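Local structure of arginine decarboxylase (Campylobacter jejuni subsp. jejuni, 3NZP) at residues Thr130-Lys135 with Thr154-Gly159; Ile180-Arg185 with Glu225-Ile230; Gly111-Leu116 with Asp136-Asn141; Ile145-Gly150 with Pro176-Gly181. The protein probably catalyses the pyridoxal 5'-phosphate-dependent decarboxylation of arginine to agmatine, a step of polyamine and spermidine biosynthesis. One frame throughout, in Å; residues are numbered along the deposited sequence.

In the fold
From the N terminus, the chain enters contact 3 at the start of helix 113-122 and passes along strand 128-131, where contact 1 opens. Contact 3 then closes on the first turn of helix 137-148. The end of that helix opens contact 4 before strand 152-157 completes contact 1, so contact 1 crosses both contact 3 and contact 4. Contact 4 closes at the entry to strand 179-183, and contact 2 begins there, sharing Ile180 and Gly181, to close on strand 227-231. Contacts 1 and 2 join neighbouring strands of the eight-stranded barrel, contact 3 joins two outer helices, and contact 4 joins a helix to the loop leading into a strand.

Contact 1 (Thr130-Lys135 with Thr154-Gly159); sequences TVNGFK and TLTIEG
Glu158 reaches back from the end of strand 152-157 to the loop that follows strand 128-131. Its CB lies obliquely off the Phe134 ring, CG rests against the carbonyl oxygen of Gly133, and the carboxylate carbon comes near Gly133 N. The fold back comes from the bend at chi2 (-68°), which turns OE2 to a weak hydrogen bond from Gly133 N (Gly133 N to Glu158 OE2, 3.4 Å). The other oxygen, OE1, is in a salt bridge with Arg183. Behind this loop the strands run parallel: Thr156 N donates to Val131 O over 3.1 Å, while Val131 N makes a weak bond to Thr154 O, also 3.1 Å long. Val131 O takes a second donor, Lys135 NZ at 2.7 Å, which comes in from above the carbonyl plane, whereas Thr156 N lies much closer to that plane. Beside this pair, Val131 CG2 and Leu155 CD1 pack side by side, 3.9 Å apart. Asn132 OD1 sits over Thr156 CB at 3.3 Å, and its ND2 is held by Glu109. Asn132 also touches the bound pyridoxal phosphate and Cys483 of the second subunit. The turn after this cofactor-contacting asparagine is thus held chiefly by Lys135 NZ on Val131 O, Glu158 adding its weak bond. Buried Glu158 probably stays ionised, mainly through Arg183, with Lys135 a nearby positive charge not in contact.

Contact 2 (Ile180-Arg185 with Glu225-Ile230); sequences IGLRVR and EQFTMI
Gln226 O receives the backbone N of Ile180 at 3.0 Å. The CB of Gln226 also packs against Ile180 CG1, 3.7 Å away. At Phe227 the ring, with CG anti to the backbone N (chi1 -176°), reaches across to Leu182 on the neighbouring strand. Leu182 CD1 lies over one ring face in a CH-pi contact, 3.9 Å from the Phe227 centroid and offset toward the rim, while Ile180 O lies at the ring edge. Thr228 N then donates to Ile180 O at 3.2 Å. Between the Ile180-Phe227 and Leu182-Ile230 pairings the second strand has one more residue than the first, in the manner of a beta bulge. The carbonyl of Met229, a selenomethionine, accepts from Leu182 N at 3.0 Å. Last comes Ile230, whose CB meets Val184 CG1 at 4.0 Å. Ile180, Leu182, Phe227 and Ile230 share one face of the sheet, covered by helices 208-220 and 242-260. Strands 179-183 and 227-231 are adjacent staves of a closed barrel of eight parallel strands in sequential order with helices outside, the TIM-barrel fold of the pyridoxal-binding domain.

Contact 3 (Gly111-Leu116 with Asp136-Asn141); sequences GSKAEL and DRELIN
Lys113 and Leu139, each in the first turn of its helix, bring their backbones nearest at this contact, with CA atoms 5.9 Å apart. Leu139 CD1 sits against the stem of the lysine, 3.7 Å from Lys113 CG, and the same methyl meets Leu116 CD1 at 3.7 Å. Above this apolar patch Lys113 runs out almost fully extended and crosses both acidic side chains at about a right angle. Its ammonium group forms a salt bridge to Asp136, NZ to OD1 3.0 Å, approaching on the syn lone pair of that oxygen. A second salt bridge, whose hydrogen bond is weak, runs from Lys113 NZ to Glu138 OE2, also 3.0 Å. The Glu138 chain is extended with CG anti to its backbone N (chi1 175°), which brings the carboxylate up to the lysine from the first turn of helix 137-148. Asp136 has a double task: while OD1 holds the lysine, OD2 caps the helix by accepting from Leu139 N at 2.8 Å, close to straight. At the other helix Ser112 OG caps in the same way, taking Glu115 N at 3.2 Å. The second subunit completes the network. Tyr605 of that subunit offers its carbonyl to Lys113 NZ, and Lys607 of the same subunit bonds to Asp136 OD1 through its backbone N and to Glu138 OE2 through its side chain. Lys113 therefore bridges both acids and the Lys607 ammonium Glu138 alone; the two ammonium groups lie close together, and the carboxylates, probably ionised, would offset their charge at this buried subunit interface.

Contact 4 (Ile145-Gly150 with Pro176-Gly181); sequences IAAEMG and PKPNIG
Ala147 and Pro178 meet where the last turn of helix 137-148 faces the loop that leads into strand 179-183. The packing is close in two patches. In the first, Ala147 CB points at the peptide between Lys177 and Pro178, 3.8 Å from Pro178 N, and lies 4.1 Å from Pro178 CD. One residue further along the helix, Glu148 meets the ring of Pro176, whose CB is 3.7 Å from Glu148 CA and 3.8 Å from Glu148 CG. The two side chains cross at about a right angle, and the CG of Glu148, anti to its carbonyl carbon (chi1 -57°), lies against that proline CB. The outer side of Pro176 packs on Leu583 of the second subunit. Toward solvent the contact loosens at Lys177, which is partly exposed and turns away from the helix, its NZ making weak bonds to the carbonyls of Phe174 and Lys175. The carboxylate of Glu148 takes no hydrogen bond from the proline segment; it forms a salt bridge to Arg173, just upstream in the same loop. Ser581 of the second subunit bonds to the carbonyl of Glu148. Between the two segments, therefore, the contact is van der Waals packing with no hydrogen bond, made by a small methyl, the stem of a glutamate and two rigid proline rings, while Glu148 and Arg173 supply a polar link between helix and loop beside it.

Contact 1 (Thr130-Lys135 with Thr154-Gly159)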
# COMPACT_ATOMS: atom_id res chain seq x y z
N THR B 130 -24.31 6.22 9.66
CA THR B 130 -24.69 5.60 8.39
C THR B 130 -23.83 4.35 8.24
O THR B 130 -22.73 4.28 8.79
CB THR B 130 -24.45 6.54 7.17
OG1 THR B 130 -23.15 7.13 7.25
CG2 THR B 130 -25.51 7.64 7.12
N VAL B 131 -24.35 3.37 7.52
CA VAL B 131 -23.64 2.11 7.32
C VAL B 131 -23.65 1.69 5.84
O VAL B 131 -24.69 1.33 5.29
CB VAL B 131 -24.27 0.96 8.16
CG1 VAL B 131 -23.40 -0.27 8.05
CG2 VAL B 131 -24.42 1.38 9.61
N ASN B 132 -22.49 1.74 5.20
CA ASN B 132 -22.39 1.35 3.80
C ASN B 132 -21.65 0.02 3.68
O ASN B 132 -21.17 -0.51 4.68
CB ASN B 132 -21.66 2.43 3.01
CG ASN B 132 -22.44 3.72 2.97
OD1 ASN B 132 -23.59 3.74 2.51
ND2 ASN B 132 -21.83 4.80 3.45
N GLY B 133 -21.58 -0.52 2.47
CA GLY B 133 -20.90 -1.78 2.28
C GLY B 133 -21.85 -2.96 2.19
O GLY B 133 -23.06 -2.81 2.38
N PHE B 134 -21.32 -4.14 1.88
CA PHE B 134 -22.13 -5.33 1.77
C PHE B 134 -22.41 -5.86 3.15
O PHE B 134 -21.53 -5.85 4.02
CB PHE B 134 -21.41 -6.36 0.91
CG PHE B 134 -21.18 -5.89 -0.49
CD1 PHE B 134 -22.21 -5.89 -1.42
CD2 PHE B 134 -19.94 -5.36 -0.86
CE1 PHE B 134 -22.03 -5.37 -2.69
CE2 PHE B 134 -19.75 -4.84 -2.13
CZ PHE B 134 -20.80 -4.84 -3.05
N LYS B 135 -23.63 -6.34 3.37
CA LYS B 135 -23.99 -6.81 4.70
C LYS B 135 -24.53 -8.22 4.74
O LYS B 135 -25.17 -8.68 3.80
CB LYS B 135 -25.02 -5.85 5.28
CG LYS B 135 -24.74 -4.39 4.96
CD LYS B 135 -25.94 -3.52 5.22
CE LYS B 135 -25.84 -2.22 4.46
NZ LYS B 135 -24.74 -1.38 4.99
N THR B 154 -28.72 4.31 10.28
CA THR B 154 -29.35 4.15 8.97
C THR B 154 -28.57 3.11 8.18
O THR B 154 -27.37 3.27 7.96
CB THR B 154 -29.32 5.48 8.14
OG1 THR B 154 -30.10 6.49 8.80
CG2 THR B 154 -29.86 5.26 6.74
N LEU B 155 -29.25 2.04 7.76
CA LEU B 155 -28.59 1.00 6.97
C LEU B 155 -28.80 1.31 5.50
O LEU B 155 -29.92 1.27 5.01
CB LEU B 155 -29.19 -0.37 7.28
CG LEU B 155 -28.49 -1.25 8.31
CD1 LEU B 155 -27.86 -0.44 9.40
CD2 LEU B 155 -29.51 -2.21 8.86
N THR B 156 -27.72 1.60 4.79
CA THR B 156 -27.83 1.90 3.37
C THR B 156 -27.71 0.61 2.53
O THR B 156 -26.66 -0.03 2.52
CB THR B 156 -26.74 2.89 2.94
OG1 THR B 156 -26.90 4.12 3.66
CG2 THR B 156 -26.82 3.17 1.46
N ILE B 157 -28.80 0.25 1.84
CA ILE B 157 -28.85 -0.95 0.99
C ILE B 157 -28.03 -0.80 -0.29
O ILE B 157 -28.12 0.22 -0.97
CB ILE B 157 -30.32 -1.31 0.59
CG1 ILE B 157 -31.02 -2.02 1.75
CG2 ILE B 157 -30.36 -2.23 -0.62
CD1 ILE B 157 -31.25 -1.12 2.92
N GLU B 158 -27.25 -1.82 -0.62
CA GLU B 158 -26.43 -1.81 -1.82
C GLU B 158 -27.12 -2.61 -2.92
O GLU B 158 -26.84 -2.42 -4.10
CB GLU B 158 -25.06 -2.43 -1.52
CG GLU B 158 -24.36 -1.85 -0.31
CD GLU B 158 -23.92 -0.42 -0.53
OE1 GLU B 158 -23.38 -0.14 -1.62
OE2 GLU B 158 -24.11 0.43 0.38
N GLY B 159 -28.01 -3.51 -2.51
CA GLY B 159 -28.74 -4.34 -3.46
C GLY B 159 -30.06 -4.85 -2.88
O GLY B 159 -30.20 -4.99 -1.66

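Contact 2 (Ile180-Arg185 with Glu225-Ile230)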
# COMPACT_ATOMS: atom_id res chain seq x y z
N ILE B 180 -33.75 2.95 6.88
CA ILE B 180 -33.27 2.34 5.66
C ILE B 180 -32.81 3.39 4.65
O ILE B 180 -33.49 4.39 4.42
CB ILE B 180 -34.37 1.48 5.04
CG1 ILE B 180 -34.68 0.30 5.98
CG2 ILE B 180 -33.95 1.02 3.67
CD1 ILE B 180 -35.82 -0.59 5.51
N GLY B 181 -31.64 3.18 4.06
CA GLY B 181 -31.14 4.11 3.06
C GLY B 181 -30.94 3.38 1.75
O GLY B 181 -30.61 2.20 1.75
N LEU B 182 -31.16 4.06 0.62
CA LEU B 182 -30.97 3.39 -0.67
C LEU B 182 -29.85 4.04 -1.47
O LEU B 182 -29.90 5.23 -1.75
CB LEU B 182 -32.27 3.41 -1.50
CG LEU B 182 -33.49 2.69 -0.93
CD1 LEU B 182 -34.61 2.72 -1.95
CD2 LEU B 182 -33.13 1.26 -0.59
N ARG B 183 -28.83 3.26 -1.82
CA ARG B 183 -27.71 3.79 -2.59
C ARG B 183 -28.10 3.79 -4.06
O ARG B 183 -28.32 2.74 -4.66
CB ARG B 183 -26.46 2.93 -2.40
CG ARG B 183 -25.24 3.49 -3.08
CD ARG B 183 -24.06 2.57 -2.96
NE ARG B 183 -22.87 3.15 -3.56
CZ ARG B 183 -21.72 2.50 -3.76
NH1 ARG B 183 -20.70 3.14 -4.31
NH2 ARG B 183 -21.59 1.23 -3.41
N VAL B 184 -28.19 4.97 -4.65
CA VAL B 184 -28.58 5.05 -6.04
C VAL B 184 -27.41 4.89 -7.01
O VAL B 184 -26.32 5.37 -6.76
CB VAL B 184 -29.30 6.37 -6.33
CG1 VAL B 184 -30.54 6.48 -5.43
CG2 VAL B 184 -28.37 7.53 -6.11
N ARG B 185 -27.66 4.18 -8.11
CA ARG B 185 -26.67 3.97 -9.14
C ARG B 185 -26.76 5.19 -10.04
O ARG B 185 -27.80 5.43 -10.65
CB ARG B 185 -27.03 2.71 -9.93
CG ARG B 185 -26.10 2.36 -11.07
CD ARG B 185 -24.87 1.64 -10.57
NE ARG B 185 -25.17 0.30 -10.04
CZ ARG B 185 -25.48 -0.75 -10.78
NH1 ARG B 185 -25.74 -1.92 -10.19
NH2 ARG B 185 -25.55 -0.64 -12.10
N GLU B 225 -41.86 3.84 6.24
CA GLU B 225 -41.51 4.72 7.33
C GLU B 225 -39.99 4.77 7.54
O GLU B 225 -39.45 5.77 7.97
CB GLU B 225 -42.17 4.22 8.61
CG GLU B 225 -43.68 4.33 8.62
CD GLU B 225 -44.15 5.75 8.91
OE1 GLU B 225 -45.38 5.94 9.07
OE2 GLU B 225 -43.30 6.67 8.99
N GLN B 226 -39.31 3.67 7.21
CA GLN B 226 -37.87 3.60 7.40
C GLN B 226 -37.08 4.27 6.30
O GLN B 226 -36.04 4.89 6.57
CB GLN B 226 -37.43 2.16 7.54
CG GLN B 226 -38.25 1.37 8.55
CD GLN B 226 -38.54 2.16 9.83
OE1 GLN B 226 -37.62 2.62 10.53
NE2 GLN B 226 -39.83 2.32 10.14
N PHE B 227 -37.54 4.15 5.06
CA PHE B 227 -36.85 4.76 3.94
C PHE B 227 -36.76 6.27 4.17
O PHE B 227 -37.71 7.00 3.91
CB PHE B 227 -37.59 4.44 2.65
CG PHE B 227 -36.92 4.94 1.42
CD1 PHE B 227 -35.56 5.20 1.41
CD2 PHE B 227 -37.65 5.14 0.25
CE1 PHE B 227 -34.92 5.66 0.25
CE2 PHE B 227 -37.03 5.60 -0.91
CZ PHE B 227 -35.66 5.87 -0.91
N THR B 228 -35.62 6.75 4.66
CA THR B 228 -35.47 8.17 4.91
C THR B 228 -34.44 8.93 4.09
O THR B 228 -34.46 10.17 4.07
CB THR B 228 -35.19 8.43 6.39
OG1 THR B 228 -34.00 7.73 6.78
CG2 THR B 228 -36.35 7.97 7.22
N MSE B 229 -33.51 8.22 3.45
CA MSE B 229 -32.51 8.90 2.63
C MSE B 229 -31.92 8.06 1.52
O MSE B 229 -31.88 6.83 1.61
CB MSE B 229 -31.35 9.45 3.48
CG MSE B 229 -30.43 8.40 4.06
SE MSE B 229 -28.65 9.07 4.61
CE MSE B 229 -29.13 10.26 6.07
N ILE B 230 -31.49 8.74 0.46
CA ILE B 230 -30.83 8.10 -0.67
C ILE B 230 -29.37 8.55 -0.57
O ILE B 230 -29.08 9.65 -0.10
CB ILE B 230 -31.39 8.53 -2.06
CG1 ILE B 230 -31.27 10.02 -2.25
CG2 ILE B 230 -32.82 8.16 -2.18
CD1 ILE B 230 -31.67 10.41 -3.63

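Contact 3 (Gly111-Leu116 with Asp136-Asn141)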
# COMPACT_ATOMS: atom_id res chain seq x y z
N GLY B 111 -18.28 0.93 7.45
CA GLY B 111 -18.42 0.08 6.29
C GLY B 111 -18.01 -1.35 6.56
O GLY B 111 -17.61 -2.07 5.64
N SER B 112 -18.10 -1.77 7.81
CA SER B 112 -17.74 -3.12 8.20
C SER B 112 -18.19 -3.38 9.64
O SER B 112 -18.49 -2.43 10.38
CB SER B 112 -16.22 -3.32 8.10
OG SER B 112 -15.53 -2.58 9.11
N LYS B 113 -18.25 -4.65 10.02
CA LYS B 113 -18.65 -5.02 11.37
C LYS B 113 -17.74 -4.33 12.37
O LYS B 113 -18.20 -3.74 13.35
CB LYS B 113 -18.55 -6.53 11.55
CG LYS B 113 -19.48 -7.30 10.64
CD LYS B 113 -19.32 -8.78 10.85
CE LYS B 113 -20.15 -9.56 9.83
NZ LYS B 113 -19.90 -11.02 9.97
N ALA B 114 -16.44 -4.40 12.11
CA ALA B 114 -15.47 -3.78 12.99
C ALA B 114 -15.75 -2.29 13.19
O ALA B 114 -15.81 -1.81 14.33
CB ALA B 114 -14.07 -3.97 12.43
N GLU B 115 -15.94 -1.56 12.09
CA GLU B 115 -16.21 -0.13 12.17
C GLU B 115 -17.55 0.19 12.82
O GLU B 115 -17.66 1.14 13.60
CB GLU B 115 -16.15 0.51 10.79
CG GLU B 115 -14.81 0.37 10.11
CD GLU B 115 -14.71 1.19 8.84
OE1 GLU B 115 -15.71 1.28 8.11
OE2 GLU B 115 -13.62 1.73 8.59
N LEU B 116 -18.58 -0.59 12.49
CA LEU B 116 -19.90 -0.35 13.06
C LEU B 116 -19.83 -0.44 14.58
O LEU B 116 -20.35 0.42 15.28
CB LEU B 116 -20.92 -1.38 12.55
CG LEU B 116 -22.36 -0.88 12.34
CD1 LEU B 116 -23.28 -2.07 12.33
CD2 LEU B 116 -22.77 0.09 13.43
N ASP B 136 -24.26 -8.92 5.83
CA ASP B 136 -24.80 -10.26 5.97
C ASP B 136 -25.80 -10.17 7.08
O ASP B 136 -26.01 -9.09 7.64
CB ASP B 136 -23.71 -11.28 6.32
CG ASP B 136 -22.91 -10.88 7.53
OD1 ASP B 136 -22.02 -11.67 7.93
OD2 ASP B 136 -23.16 -9.78 8.08
N ARG B 137 -26.42 -11.29 7.43
CA ARG B 137 -27.42 -11.27 8.48
C ARG B 137 -26.83 -10.70 9.75
O ARG B 137 -27.47 -9.91 10.44
CB ARG B 137 -27.96 -12.67 8.73
CG ARG B 137 -28.43 -13.39 7.47
CD ARG B 137 -29.28 -14.61 7.81
NE ARG B 137 -30.62 -14.22 8.25
CZ ARG B 137 -31.60 -13.84 7.43
NH1 ARG B 137 -32.78 -13.50 7.93
NH2 ARG B 137 -31.41 -13.83 6.12
N GLU B 138 -25.59 -11.07 10.06
CA GLU B 138 -24.96 -10.57 11.28
C GLU B 138 -24.84 -9.05 11.31
O GLU B 138 -25.28 -8.41 12.26
CB GLU B 138 -23.57 -11.21 11.47
CG GLU B 138 -22.77 -10.66 12.66
CD GLU B 138 -21.40 -11.32 12.86
OE1 GLU B 138 -20.57 -10.76 13.61
OE2 GLU B 138 -21.15 -12.40 12.26
N LEU B 139 -24.27 -8.45 10.27
CA LEU B 139 -24.12 -7.00 10.24
C LEU B 139 -25.47 -6.27 10.36
O LEU B 139 -25.57 -5.26 11.06
CB LEU B 139 -23.40 -6.58 8.95
CG LEU B 139 -22.92 -5.13 8.84
CD1 LEU B 139 -22.08 -4.74 10.02
CD2 LEU B 139 -22.13 -5.00 7.57
N ILE B 140 -26.49 -6.78 9.69
CA ILE B 140 -27.82 -6.18 9.76
C ILE B 140 -28.34 -6.25 11.19
O ILE B 140 -28.86 -5.26 11.73
CB ILE B 140 -28.79 -6.89 8.81
CG1 ILE B 140 -28.24 -6.82 7.38
CG2 ILE B 140 -30.17 -6.26 8.86
CD1 ILE B 140 -29.10 -7.48 6.35
N ASN B 141 -28.19 -7.41 11.81
CA ASN B 141 -28.65 -7.59 13.17
C ASN B 141 -28.00 -6.62 14.12
O ASN B 141 -28.68 -5.95 14.90
CB ASN B 141 -28.39 -9.01 13.63
CG ASN B 141 -29.59 -9.88 13.45
OD1 ASN B 141 -30.64 -9.62 14.04
ND2 ASN B 141 -29.47 -10.91 12.62

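Contact 4 (Ile145-Gly150 with Pro176-Gly181)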
# COMPACT_ATOMS: atom_id res chain seq x y z
N ILE B 145 -29.51 -3.86 16.63
CA ILE B 145 -29.32 -3.66 18.06
C ILE B 145 -28.83 -2.25 18.33
O ILE B 145 -29.07 -1.71 19.40
CB ILE B 145 -28.32 -4.68 18.75
CG1 ILE B 145 -26.96 -4.07 18.90
CG2 ILE B 145 -28.19 -5.99 17.98
CD1 ILE B 145 -26.13 -4.94 19.77
N ALA B 146 -28.16 -1.64 17.35
CA ALA B 146 -27.67 -0.26 17.50
C ALA B 146 -28.88 0.66 17.59
O ALA B 146 -28.83 1.71 18.22
CB ALA B 146 -26.79 0.11 16.32
N ALA B 147 -29.96 0.26 16.92
CA ALA B 147 -31.19 1.03 16.92
C ALA B 147 -31.86 0.90 18.28
O ALA B 147 -32.29 1.89 18.88
CB ALA B 147 -32.12 0.52 15.84
N GLU B 148 -31.94 -0.35 18.76
CA GLU B 148 -32.56 -0.69 20.04
C GLU B 148 -31.79 -0.04 21.17
O GLU B 148 -32.33 0.27 22.22
CB GLU B 148 -32.58 -2.21 20.20
CG GLU B 148 -33.30 -2.89 19.04
CD GLU B 148 -32.92 -4.35 18.85
OE1 GLU B 148 -31.94 -4.80 19.49
OE2 GLU B 148 -33.59 -5.03 18.03
N MSE B 149 -30.51 0.18 20.92
CA MSE B 149 -29.61 0.78 21.88
C MSE B 149 -29.90 2.27 22.04
O MSE B 149 -29.40 2.91 22.95
CB MSE B 149 -28.20 0.59 21.36
CG MSE B 149 -27.10 0.88 22.33
SE MSE B 149 -25.48 0.29 21.47
CE MSE B 149 -25.88 -1.66 21.42
N GLY B 150 -30.70 2.80 21.11
CA GLY B 150 -31.06 4.20 21.13
C GLY B 150 -30.30 5.08 20.13
O GLY B 150 -30.40 6.31 20.17
N PRO B 176 -37.93 -1.32 17.97
CA PRO B 176 -36.92 -0.41 17.39
C PRO B 176 -36.25 -0.97 16.14
O PRO B 176 -35.61 -2.03 16.17
CB PRO B 176 -35.93 -0.21 18.54
CG PRO B 176 -36.77 -0.49 19.77
CD PRO B 176 -37.57 -1.69 19.34
N LYS B 177 -36.42 -0.27 15.02
CA LYS B 177 -35.81 -0.69 13.78
C LYS B 177 -34.99 0.44 13.17
O LYS B 177 -35.33 1.62 13.31
CB LYS B 177 -36.86 -1.21 12.78
CG LYS B 177 -38.30 -0.79 13.07
CD LYS B 177 -39.31 -1.44 12.12
CE LYS B 177 -39.32 -2.96 12.21
NZ LYS B 177 -39.66 -3.46 13.59
N PRO B 178 -33.88 0.09 12.51
CA PRO B 178 -33.03 1.11 11.90
C PRO B 178 -33.67 1.78 10.70
O PRO B 178 -34.65 1.29 10.14
CB PRO B 178 -31.77 0.33 11.54
CG PRO B 178 -32.30 -1.04 11.24
CD PRO B 178 -33.32 -1.26 12.32
N ASN B 179 -33.11 2.92 10.32
CA ASN B 179 -33.60 3.64 9.17
C ASN B 179 -32.99 3.00 7.95
O ASN B 179 -31.85 2.55 7.99
CB ASN B 179 -33.17 5.09 9.23
CG ASN B 179 -34.10 5.91 10.05
OD1 ASN B 179 -33.77 7.04 10.45
ND2 ASN B 179 -35.30 5.37 10.30
N ILE B 180 -33.75 2.95 6.88
CA ILE B 180 -33.27 2.34 5.66
C ILE B 180 -32.81 3.39 4.65
O ILE B 180 -33.49 4.39 4.42
CB ILE B 180 -34.37 1.48 5.04
CG1 ILE B 180 -34.68 0.30 5.98
CG2 ILE B 180 -33.95 1.02 3.67
CD1 ILE B 180 -35.82 -0.59 5.51
N GLY B 181 -31.64 3.18 4.06
CA GLY B 181 -31.14 4.11 3.06
C GLY B 181 -30.94 3.38 1.75
O GLY B 181 -30.61 2.20 1.75